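Local coordinates for protein Cas13d (PDB 6IV9) that probably uses its two HEPN domains to mature CRISPR RNA and then cleave target RNA, and is seen here holding the guide RNA in a binary complex, at residues I190-N195 and V831-K836; V291-S296 and C751-F756; R744-I749 and N824-L829; R820-C825 and K891-P896. The protein carries 2 engineered substitutions. All blocks are in the same frame, centred on the assembly; numbering follows the deposited sequence. Where two conformers were deposited one is given.

Contact 1: residues I190-N195 and V831-K836; sequences IVYALN and VVRELK
Tyr192 OH, hydrogen-bonded to Tyr638 O, sets the end of its phenol against Val832 CG1 and the backbone and CB of Arg833. The meeting probably lies between the two HEPN domains, the helical units that give this enzyme family its nuclease: helix 168-197 faces the short helices 830-833 and 835-838. Tyr192 supplies most of the reach from its helix, and Val832 and Arg833 point toward it. With CG anti to the backbone N (chi1 165°), its ring is carried outward and its hydroxyl arrives at the other segment. Tyr192 OH lies 4.0 Å from Val832 CG1 and equally far from Arg833 CB, so this is van der Waals contact. No hydrogen bond crosses here; tyrosine suits this buried place because Tyr638 O satisfies its hydroxyl. On the same turn of helix, Asn195 tucks its amide back along the chain, ND2 reaching Val191 O at 3.0 Å from above the carbonyl plane. Val832, small and branched, also packs on Val735 and Val739 of helix 713-760. Arg833 turns its guanidinium edge toward the ring edge, the planes 81° apart, but a second conformer makes this end doubtful. Closest of all to the phenol oxygen across the contact is Arg833 N, 3.7 Å from Tyr192 OH.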
# COMPACT_ATOMS: atom_id res chain seq x y z
N ILE A 190 -8.92 -6.32 -3.60
CA ILE A 190 -10.30 -5.76 -3.56
C ILE A 190 -11.30 -6.77 -4.13
O ILE A 190 -12.32 -6.98 -3.54
CB ILE A 190 -10.37 -4.42 -4.32
CG1 ILE A 190 -9.49 -3.35 -3.67
CG2 ILE A 190 -11.81 -3.99 -4.47
CD1 ILE A 190 -9.35 -2.09 -4.47
N VAL A 191 -10.97 -7.40 -5.24
CA VAL A 191 -11.91 -8.38 -5.84
C VAL A 191 -12.13 -9.53 -4.85
O VAL A 191 -13.23 -9.99 -4.73
CB VAL A 191 -11.36 -8.89 -7.19
CG1 VAL A 191 -12.15 -10.07 -7.70
CG2 VAL A 191 -11.33 -7.79 -8.21
N TYR A 192 -11.06 -9.98 -4.20
CA TYR A 192 -11.22 -11.07 -3.21
C TYR A 192 -12.11 -10.60 -2.06
O TYR A 192 -12.98 -11.31 -1.66
CB TYR A 192 -9.86 -11.50 -2.68
CG TYR A 192 -9.95 -12.33 -1.43
CD1 TYR A 192 -10.38 -13.64 -1.47
CD2 TYR A 192 -9.63 -11.79 -0.21
CE1 TYR A 192 -10.47 -14.40 -0.31
CE2 TYR A 192 -9.71 -12.53 0.95
CZ TYR A 192 -10.14 -13.84 0.90
OH TYR A 192 -10.21 -14.55 2.06
N ALA A 193 -11.89 -9.39 -1.58
CA ALA A 193 -12.69 -8.87 -0.45
C ALA A 193 -14.17 -8.80 -0.84
O ALA A 193 -15.00 -9.19 -0.06
CB ALA A 193 -12.18 -7.52 -0.06
N LEU A 194 -14.46 -8.31 -2.04
CA LEU A 194 -15.87 -8.21 -2.48
C LEU A 194 -16.50 -9.60 -2.58
O LEU A 194 -17.60 -9.75 -2.11
CB LEU A 194 -15.91 -7.44 -3.79
CG LEU A 194 -15.60 -5.96 -3.62
CD1 LEU A 194 -15.35 -5.30 -4.96
CD2 LEU A 194 -16.71 -5.27 -2.88
N ASN A 195 -15.79 -10.57 -3.14
CA ASN A 195 -16.31 -11.96 -3.21
C ASN A 195 -16.47 -12.54 -1.80
O ASN A 195 -17.45 -13.21 -1.55
CB ASN A 195 -15.42 -12.86 -4.06
CG ASN A 195 -15.73 -12.70 -5.52
OD1 ASN A 195 -16.72 -13.22 -5.99
ND2 ASN A 195 -14.94 -11.93 -6.23
N VAL A 831 -4.91 -19.08 0.40
CA VAL A 831 -4.19 -19.35 1.67
C VAL A 831 -4.95 -18.65 2.79
O VAL A 831 -5.07 -19.21 3.84
CB VAL A 831 -2.75 -18.84 1.58
CG1 VAL A 831 -2.11 -18.72 2.95
CG2 VAL A 831 -1.91 -19.71 0.66
N VAL A 832 -5.35 -17.41 2.58
CA VAL A 832 -6.09 -16.67 3.63
C VAL A 832 -7.46 -17.31 3.82
O VAL A 832 -7.85 -17.54 4.93
CB VAL A 832 -6.21 -15.17 3.31
CG1 VAL A 832 -7.00 -14.47 4.39
CG2 VAL A 832 -4.83 -14.57 3.18
N ARG A 833 -8.16 -17.52 2.71
CA ARG A 833 -9.44 -18.37 2.83
C ARG A 833 -9.53 -19.72 3.52
O ARG A 833 -10.39 -19.89 4.33
CB ARG A 833 -10.06 -18.50 1.44
CG ARG A 833 -11.46 -19.07 1.46
CD ARG A 833 -12.10 -19.08 0.10
NE ARG A 833 -12.80 -17.83 -0.11
CZ ARG A 833 -14.05 -17.61 0.26
NH1 ARG A 833 -14.88 -18.62 0.42
NH2 ARG A 833 -14.47 -16.37 0.47
N GLU A 834 -8.47 -20.50 3.36
CA GLU A 834 -8.32 -21.88 3.89
C GLU A 834 -7.37 -21.93 5.09
O GLU A 834 -7.01 -23.01 5.47
CB GLU A 834 -7.77 -22.73 2.76
CG GLU A 834 -8.65 -22.76 1.53
CD GLU A 834 -9.99 -23.42 1.76
OE1 GLU A 834 -10.01 -24.49 2.34
OE2 GLU A 834 -11.00 -22.86 1.35
N LEU A 835 -7.03 -20.79 5.68
CA LEU A 835 -6.04 -20.74 6.77
C LEU A 835 -6.47 -21.62 7.93
O LEU A 835 -5.67 -22.39 8.40
CB LEU A 835 -6.06 -19.30 7.27
CG LEU A 835 -4.74 -18.64 7.62
CD1 LEU A 835 -4.92 -17.68 8.77
CD2 LEU A 835 -3.64 -19.64 7.90
N LYS A 836 -7.72 -21.51 8.34
CA LYS A 836 -8.24 -22.25 9.52
C LYS A 836 -8.15 -23.76 9.25
O LYS A 836 -7.91 -24.50 10.16
CB LYS A 836 -9.66 -21.80 9.85
CG LYS A 836 -10.34 -22.59 10.96
CD LYS A 836 -11.16 -23.71 10.41
CE LYS A 836 -11.80 -24.57 11.47
NZ LYS A 836 -12.84 -25.44 10.88

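Contact 2: residues V291-S296 and C751-F756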
# COMPACT_ATOMS: atom_id res chain seq x y z
N VAL A 291 -4.63 -5.31 -16.01
CA VAL A 291 -3.35 -5.77 -15.41
C VAL A 291 -3.26 -7.29 -15.35
O VAL A 291 -2.23 -7.78 -14.94
CB VAL A 291 -3.15 -5.13 -14.03
CG1 VAL A 291 -2.96 -3.63 -14.14
CG2 VAL A 291 -4.32 -5.43 -13.12
N PHE A 292 -4.32 -7.99 -15.75
CA PHE A 292 -4.33 -9.48 -15.79
C PHE A 292 -4.89 -9.93 -17.14
O PHE A 292 -5.69 -9.24 -17.71
CB PHE A 292 -5.09 -10.06 -14.61
CG PHE A 292 -4.35 -9.94 -13.32
CD1 PHE A 292 -3.21 -10.68 -13.08
CD2 PHE A 292 -4.77 -9.05 -12.35
CE1 PHE A 292 -2.52 -10.56 -11.89
CE2 PHE A 292 -4.07 -8.92 -11.17
CZ PHE A 292 -2.95 -9.67 -10.95
N HIS A 293 -4.46 -11.09 -17.62
CA HIS A 293 -4.95 -11.56 -18.94
C HIS A 293 -6.18 -12.45 -18.77
O HIS A 293 -6.34 -13.07 -17.73
CB HIS A 293 -3.82 -12.19 -19.74
CG HIS A 293 -2.71 -11.23 -20.01
ND1 HIS A 293 -2.10 -10.52 -19.01
CD2 HIS A 293 -2.15 -10.81 -21.15
CE1 HIS A 293 -1.19 -9.74 -19.52
NE2 HIS A 293 -1.20 -9.89 -20.83
N ASP A 294 -6.99 -12.52 -19.81
CA ASP A 294 -8.19 -13.39 -19.81
C ASP A 294 -7.78 -14.81 -20.17
O ASP A 294 -6.60 -15.06 -20.36
CB ASP A 294 -9.27 -12.85 -20.74
CG ASP A 294 -8.87 -12.80 -22.19
OD1 ASP A 294 -7.96 -13.53 -22.59
OD2 ASP A 294 -9.47 -12.01 -22.91
N LYS A 295 -8.77 -15.69 -20.37
CA LYS A 295 -8.56 -17.12 -20.68
C LYS A 295 -7.75 -17.26 -21.98
O LYS A 295 -6.97 -18.20 -22.07
CB LYS A 295 -9.91 -17.82 -20.84
CG LYS A 295 -9.88 -19.21 -21.46
CD LYS A 295 -11.13 -19.56 -22.26
CE LYS A 295 -11.06 -20.88 -22.99
NZ LYS A 295 -12.22 -21.75 -22.68
N SER A 296 -7.97 -16.35 -22.91
CA SER A 296 -7.31 -16.41 -24.24
C SER A 296 -5.96 -15.71 -24.24
O SER A 296 -5.33 -15.70 -25.28
CB SER A 296 -8.22 -15.84 -25.27
OG SER A 296 -8.33 -14.44 -25.09
N CYS A 751 3.59 -10.12 -13.54
CA CYS A 751 4.83 -9.96 -14.34
C CYS A 751 5.01 -11.10 -15.35
O CYS A 751 5.46 -10.82 -16.44
CB CYS A 751 6.03 -9.85 -13.43
SG CYS A 751 5.99 -8.28 -12.54
N LEU A 752 4.71 -12.33 -14.94
CA LEU A 752 4.84 -13.49 -15.85
C LEU A 752 3.89 -13.30 -17.04
O LEU A 752 4.32 -13.47 -18.14
CB LEU A 752 4.50 -14.76 -15.08
CG LEU A 752 4.36 -16.02 -15.93
CD1 LEU A 752 5.63 -16.32 -16.68
CD2 LEU A 752 3.96 -17.21 -15.08
N GLU A 753 2.64 -12.95 -16.78
CA GLU A 753 1.69 -12.75 -17.91
C GLU A 753 2.18 -11.59 -18.79
O GLU A 753 2.18 -11.72 -19.99
CB GLU A 753 0.31 -12.41 -17.37
CG GLU A 753 -0.34 -13.50 -16.55
CD GLU A 753 -1.79 -13.21 -16.22
OE1 GLU A 753 -2.24 -12.12 -16.50
OE2 GLU A 753 -2.45 -14.07 -15.68
N ARG A 754 2.60 -10.50 -18.18
CA ARG A 754 3.09 -9.32 -18.94
C ARG A 754 4.34 -9.69 -19.74
O ARG A 754 4.40 -9.37 -20.90
CB ARG A 754 3.44 -8.25 -17.91
CG ARG A 754 4.18 -7.04 -18.46
CD ARG A 754 4.89 -6.26 -17.37
NE ARG A 754 6.14 -6.87 -16.99
CZ ARG A 754 6.84 -6.54 -15.94
NH1 ARG A 754 6.42 -5.58 -15.15
NH2 ARG A 754 7.97 -7.15 -15.67
N ASP A 755 5.31 -10.33 -19.10
CA ASP A 755 6.60 -10.72 -19.72
C ASP A 755 6.36 -11.74 -20.84
O ASP A 755 6.97 -11.62 -21.87
CB ASP A 755 7.61 -11.14 -18.66
CG ASP A 755 7.99 -10.02 -17.70
OD1 ASP A 755 7.82 -8.88 -18.05
OD2 ASP A 755 8.45 -10.33 -16.63
N PHE A 756 5.45 -12.68 -20.63
CA PHE A 756 5.15 -13.69 -21.67
C PHE A 756 4.62 -12.96 -22.91
O PHE A 756 5.06 -13.26 -23.99
CB PHE A 756 4.14 -14.72 -21.19
CG PHE A 756 3.70 -15.68 -22.26
CD1 PHE A 756 4.45 -16.80 -22.56
CD2 PHE A 756 2.55 -15.45 -22.98
CE1 PHE A 756 4.04 -17.68 -23.54
CE2 PHE A 756 2.14 -16.33 -23.97
CZ PHE A 756 2.89 -17.44 -24.25
O HOH W 1 -4.99 -13.80 -15.42
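His293 and Glu753 form a histidine-carboxylate pair in which one oxygen, Glu753 OE1, takes two hydrogen bonds from the same residue. His293 follows helix 267-291 and is probably the histidine of an R-X4-H motif, the signature of HEPN nucleases, whose arginine is not present in the deposited chain; Glu753 stands on the long helix 713-760. The backbone donor is the shorter and straighter: His293 N lies 2.7 Å from Glu753 OE1, with an angle of 156° at the hydrogen. His293 ND1 is 3.0 Å from Glu753 OE1 and more bent, at 137°. Because CG sits beside the backbone N (chi1 -60°), the imidazole folds back until both donors point at one acceptor; they reach it from the same face of the carboxylate, one on its syn and one on its anti side. Ring and carboxylate stand almost perpendicular. The extended glutamate is long enough to bring a charge from a buried helix to this loop, and its second oxygen is served as well. A water bridges the pair, giving one hydrogen to Glu753 OE2 at 2.6 Å and the other to His293 O at 2.8 Å. Lys772 adds a long, weak ion pair to OE2. Nearby, Val291 O accepts from His750. The edge of the Phe292 ring also borders the carboxylate, its CD1 3.8 Å from Glu753 OE1.

Contact 3: residues R744-I749 and N824-L829. With nucleotides of chain B.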
# COMPACT_ATOMS: atom_id res chain seq x y z
N ARG A 744 3.17 -10.61 -2.87
CA ARG A 744 4.45 -10.80 -3.59
C ARG A 744 4.24 -11.76 -4.75
O ARG A 744 4.86 -11.59 -5.76
CB ARG A 744 5.52 -11.32 -2.63
CG ARG A 744 5.89 -10.36 -1.52
CD ARG A 744 6.71 -9.24 -2.09
NE ARG A 744 8.04 -9.68 -2.43
CZ ARG A 744 8.95 -10.04 -1.55
NH1 ARG A 744 8.76 -9.81 -0.27
NH2 ARG A 744 10.06 -10.61 -1.95
N TYR A 745 3.46 -12.81 -4.52
CA TYR A 745 3.12 -13.85 -5.52
C TYR A 745 2.21 -13.27 -6.61
O TYR A 745 2.33 -13.63 -7.75
CB TYR A 745 2.70 -15.14 -4.82
CG TYR A 745 3.83 -15.66 -3.99
CD1 TYR A 745 4.00 -15.24 -2.69
CD2 TYR A 745 4.80 -16.49 -4.53
CE1 TYR A 745 5.07 -15.66 -1.93
CE2 TYR A 745 5.87 -16.92 -3.79
CZ TYR A 745 6.01 -16.50 -2.48
OH TYR A 745 7.08 -16.90 -1.75
N VAL A 746 1.32 -12.38 -6.21
CA VAL A 746 0.41 -11.70 -7.17
C VAL A 746 1.27 -10.89 -8.13
O VAL A 746 1.02 -10.94 -9.29
CB VAL A 746 -0.62 -10.82 -6.45
CG1 VAL A 746 -1.40 -10.01 -7.46
CG2 VAL A 746 -1.55 -11.65 -5.58
N ILE A 747 2.28 -10.20 -7.62
CA ILE A 747 3.19 -9.42 -8.51
C ILE A 747 3.88 -10.40 -9.46
O ILE A 747 3.97 -10.12 -10.63
CB ILE A 747 4.22 -8.64 -7.67
CG1 ILE A 747 3.56 -7.54 -6.85
CG2 ILE A 747 5.34 -8.13 -8.53
CD1 ILE A 747 4.48 -6.91 -5.84
N ALA A 748 4.29 -11.55 -8.94
CA ALA A 748 4.99 -12.53 -9.79
C ALA A 748 4.08 -12.98 -10.95
O ALA A 748 4.55 -13.06 -12.06
CB ALA A 748 5.44 -13.68 -8.94
N ILE A 749 2.81 -13.27 -10.67
CA ILE A 749 1.85 -13.71 -11.72
C ILE A 749 1.63 -12.58 -12.73
O ILE A 749 1.67 -12.82 -13.91
CB ILE A 749 0.51 -14.14 -11.10
CG1 ILE A 749 0.64 -15.44 -10.31
CG2 ILE A 749 -0.56 -14.23 -12.16
CD1 ILE A 749 1.07 -16.60 -11.12
N ASN A 824 -3.93 -19.95 -9.52
CA ASN A 824 -5.33 -19.75 -9.09
C ASN A 824 -5.39 -19.43 -7.59
O ASN A 824 -6.11 -18.56 -7.21
CB ASN A 824 -6.20 -20.95 -9.46
CG ASN A 824 -6.38 -21.09 -10.95
OD1 ASN A 824 -6.23 -20.13 -11.69
ND2 ASN A 824 -6.70 -22.28 -11.41
N CYS A 825 -4.63 -20.17 -6.79
CA CYS A 825 -4.63 -19.95 -5.33
C CYS A 825 -4.10 -18.55 -5.02
O CYS A 825 -4.60 -17.93 -4.14
CB CYS A 825 -3.76 -20.99 -4.64
SG CYS A 825 -4.49 -22.64 -4.60
N ILE A 826 -3.06 -18.13 -5.73
CA ILE A 826 -2.48 -16.78 -5.50
C ILE A 826 -3.52 -15.71 -5.85
O ILE A 826 -3.77 -14.87 -5.04
CB ILE A 826 -1.21 -16.63 -6.36
CG1 ILE A 826 -0.09 -17.54 -5.85
CG2 ILE A 826 -0.78 -15.18 -6.45
CD1 ILE A 826 1.03 -17.75 -6.81
N ALA A 827 -4.13 -15.82 -7.01
CA ALA A 827 -5.14 -14.85 -7.47
C ALA A 827 -6.36 -14.80 -6.55
O ALA A 827 -6.94 -13.76 -6.46
CB ALA A 827 -5.54 -15.15 -8.88
N HIS A 828 -6.73 -15.90 -5.91
CA HIS A 828 -7.98 -15.93 -5.11
C HIS A 828 -7.73 -15.83 -3.61
O HIS A 828 -8.67 -16.04 -2.88
CB HIS A 828 -8.74 -17.21 -5.42
CG HIS A 828 -9.05 -17.33 -6.87
ND1 HIS A 828 -9.36 -18.50 -7.47
CD2 HIS A 828 -9.08 -16.40 -7.84
CE1 HIS A 828 -9.57 -18.30 -8.74
NE2 HIS A 828 -9.40 -17.03 -8.99
N LEU A 829 -6.49 -15.60 -3.20
CA LEU A 829 -6.15 -15.52 -1.76
C LEU A 829 -6.62 -16.78 -1.03
O LEU A 829 -7.05 -16.68 0.08
CB LEU A 829 -6.71 -14.24 -1.14
CG LEU A 829 -5.81 -13.03 -1.32
CD1 LEU A 829 -5.79 -12.58 -2.76
CD2 LEU A 829 -6.20 -11.89 -0.41
P A B 27 9.27 -7.92 -7.66
OP1 A B 27 8.35 -9.10 -7.63
OP2 A B 27 9.41 -7.21 -8.93
O5' A B 27 8.88 -6.74 -6.70
C5' A B 27 8.55 -7.08 -5.34
C4' A B 27 8.19 -5.85 -4.59
O4' A B 27 7.82 -6.19 -3.26
C3' A B 27 9.33 -4.86 -4.42
O3' A B 27 9.15 -3.73 -5.26
C2' A B 27 9.23 -4.41 -2.95
O2' A B 27 9.21 -2.99 -2.83
C1' A B 27 7.91 -5.05 -2.50
N9 A B 27 7.88 -5.41 -1.09
C8 A B 27 6.90 -5.01 -0.22
N7 A B 27 7.13 -5.37 1.02
C5 A B 27 8.33 -6.06 0.95
C6 A B 27 9.10 -6.72 1.93
N6 A B 27 8.76 -6.77 3.22
N1 A B 27 10.26 -7.29 1.54
C2 A B 27 10.59 -7.25 0.25
N3 A B 27 9.92 -6.71 -0.77
C4 A B 27 8.80 -6.11 -0.34
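The backbones of helices 713-760 and 816-827 come close here, the CA atoms of Val746 and Ile826 lying 6.1 Å apart. Ile826 CG2 presses on the helix backbone, 3.5 Å from Val746 N, and touches Val746 CG2 at 3.7 Å; Ile826 CD1 meets Tyr745 CB at 3.7 Å. A beta-branched isoleucine suits the place: CG2 serves Val746 and, more loosely, Ile749 CG1, while the CG1-CD1 branch lies on Tyr745. Just beyond it helix 816-827 ends in a Schellman motif, with Leu829 at positive phi as the C-prime residue. His828, which stacks on Tyr206, is consistent with the closing residue of a HEPN R-X4-H motif, whose natural arginine is replaced by the engineered Ala823. On another side Arg744 serves the guide RNA. Doubly bent beyond CG (chi2 -74°, chi3 -72°), it lays its guanidinium nearly parallel to the base of A27 of chain B, and NH1 comes within 3.2 Å of that base's C2. An alanine here would lose this cover and would probably leave the base freer to shift and Phe913, bound through its carbonyl O and ring, without its cationic mate. Ile747 CG2 lies 3.3 Å from A27 of chain B OP1.

Contact 4: residues R820-C825 and K891-P896; sequences RKYANC and KALNSP. Engineered in segment 820-825: Ala823 (natural residue Arg).
Helix 816-827 probably belongs to a HEPN domain and in the natural sequence would carry the arginine of its R-X4-H motif, here the engineered Ala823; through Tyr822 it is braced against the end of helix 887-893. Leu893 CB sits over one face of the Tyr822 ring, 3.8 Å from its centroid and 16° off the normal, a CH-pi contact. At the ring's edge, Tyr822 OH donates to Asn894 OD1 over 2.7 Å, tilted 26° from the carbonyl plane. The tyrosine's first torsion, chi1 -167°, turns the ring away from the backbone N and carries it out to both partners. Tyrosine fits because it is greasy on its face yet polar at its far end, and asparagine because its other atom, ND2, is held by Ser908 OG. A phenylalanine in place of Tyr822 would keep the CH-pi face but would probably leave Asn894 OD1 without its hydroxyl partner. Tyr822 CD2 also lies 3.2 Å from Leu893 O. The result is a tyrosine packed on Leu893 and hydrogen-bonded to the residue after it, as in helix packing within what is probably an all-helical HEPN domain.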
# COMPACT_ATOMS: atom_id res chain seq x y z
N ARG A 820 -0.68 -24.30 -12.46
CA ARG A 820 -1.99 -23.66 -12.71
C ARG A 820 -2.74 -23.51 -11.38
O ARG A 820 -3.35 -22.49 -11.19
CB ARG A 820 -2.82 -24.45 -13.73
CG ARG A 820 -4.18 -23.82 -14.01
CD ARG A 820 -4.74 -24.10 -15.39
NE ARG A 820 -4.76 -25.52 -15.66
CZ ARG A 820 -3.83 -26.19 -16.32
NH1 ARG A 820 -3.09 -25.58 -17.23
NH2 ARG A 820 -3.65 -27.47 -16.08
N LYS A 821 -2.70 -24.53 -10.53
CA LYS A 821 -3.39 -24.45 -9.22
C LYS A 821 -2.76 -23.35 -8.37
O LYS A 821 -3.48 -22.64 -7.72
CB LYS A 821 -3.32 -25.79 -8.48
CG LYS A 821 -4.11 -26.90 -9.13
CD LYS A 821 -4.39 -28.08 -8.23
CE LYS A 821 -5.34 -29.08 -8.84
NZ LYS A 821 -5.70 -30.14 -7.87
N TYR A 822 -1.44 -23.25 -8.41
CA TYR A 822 -0.71 -22.22 -7.64
C TYR A 822 -1.16 -20.83 -8.09
O TYR A 822 -1.49 -20.01 -7.28
CB TYR A 822 0.77 -22.38 -7.96
CG TYR A 822 1.77 -21.66 -7.10
CD1 TYR A 822 1.61 -21.54 -5.74
CD2 TYR A 822 2.91 -21.15 -7.66
CE1 TYR A 822 2.55 -20.90 -4.96
CE2 TYR A 822 3.87 -20.51 -6.90
CZ TYR A 822 3.69 -20.39 -5.54
OH TYR A 822 4.64 -19.76 -4.81
N ALA A 823 -1.21 -20.61 -9.40
CA ALA A 823 -1.62 -19.30 -9.93
C ALA A 823 -3.04 -18.98 -9.48
O ALA A 823 -3.28 -17.85 -9.12
CB ALA A 823 -1.52 -19.30 -11.43
N ASN A 824 -3.93 -19.95 -9.52
CA ASN A 824 -5.33 -19.75 -9.09
C ASN A 824 -5.39 -19.43 -7.59
O ASN A 824 -6.11 -18.56 -7.21
CB ASN A 824 -6.20 -20.95 -9.46
CG ASN A 824 -6.38 -21.09 -10.95
OD1 ASN A 824 -6.23 -20.13 -11.69
ND2 ASN A 824 -6.70 -22.28 -11.41
N CYS A 825 -4.63 -20.17 -6.79
CA CYS A 825 -4.63 -19.95 -5.33
C CYS A 825 -4.10 -18.55 -5.02
O CYS A 825 -4.60 -17.93 -4.14
CB CYS A 825 -3.76 -20.99 -4.64
SG CYS A 825 -4.49 -22.64 -4.60
N LYS A 891 10.27 -24.16 -4.73
CA LYS A 891 11.08 -23.89 -5.94
C LYS A 891 10.38 -24.42 -7.19
O LYS A 891 10.41 -23.75 -8.18
CB LYS A 891 12.48 -24.47 -5.76
CG LYS A 891 13.19 -23.99 -4.51
CD LYS A 891 14.68 -24.08 -4.58
CE LYS A 891 15.20 -25.49 -4.46
NZ LYS A 891 16.64 -25.59 -4.81
N ALA A 892 9.80 -25.61 -7.11
CA ALA A 892 9.09 -26.18 -8.27
C ALA A 892 7.89 -25.30 -8.62
O ALA A 892 7.70 -24.98 -9.77
CB ALA A 892 8.65 -27.57 -7.92
N LEU A 893 7.13 -24.91 -7.61
CA LEU A 893 5.92 -24.07 -7.82
C LEU A 893 6.30 -22.71 -8.41
O LEU A 893 5.55 -22.20 -9.18
CB LEU A 893 5.17 -23.95 -6.50
CG LEU A 893 4.42 -25.21 -6.08
CD1 LEU A 893 3.87 -25.06 -4.68
CD2 LEU A 893 3.33 -25.55 -7.07
N ASN A 894 7.45 -22.18 -8.02
CA ASN A 894 7.94 -20.84 -8.43
C ASN A 894 8.73 -20.91 -9.75
O ASN A 894 9.09 -19.89 -10.24
CB ASN A 894 8.85 -20.25 -7.37
CG ASN A 894 8.10 -19.68 -6.19
OD1 ASN A 894 6.91 -19.45 -6.27
ND2 ASN A 894 8.80 -19.42 -5.11
N SER A 895 8.84 -22.09 -10.35
CA SER A 895 9.66 -22.31 -11.57
C SER A 895 9.18 -21.42 -12.73
O SER A 895 10.00 -20.98 -13.48
CB SER A 895 9.78 -23.76 -11.95
OG SER A 895 8.54 -24.33 -12.25
N PRO A 896 7.89 -21.09 -12.86
CA PRO A 896 7.44 -20.18 -13.91
C PRO A 896 8.08 -18.78 -13.82
O PRO A 896 8.14 -18.12 -14.79
CB PRO A 896 5.93 -20.09 -13.67
CG PRO A 896 5.59 -21.38 -13.02
CD PRO A 896 6.79 -21.68 -12.15

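Overall arrangement
Contacts 1, 3 and 4 are buried, whereas contact 2 is only partly so, and its chemistry follows: charge, imidazole and a bridging water there, mostly apolar side chains in contact 3. Contact 4 mixes the two, adding one buried hydrogen bond to ring packing, and no hydrogen bond crosses contact 1. Helix 713-760 is common to contacts 2 and 3, where Phe292 packs on Val746; helix 816-827 is common to contacts 3 and 4, where Tyr745 meets Tyr822. Contact 1 joins the group through Tyr192, which touches Leu829. Helix 713-760 thus meets the segments carrying the two presumed R-X4-H histidines, touching His293 itself but not His828.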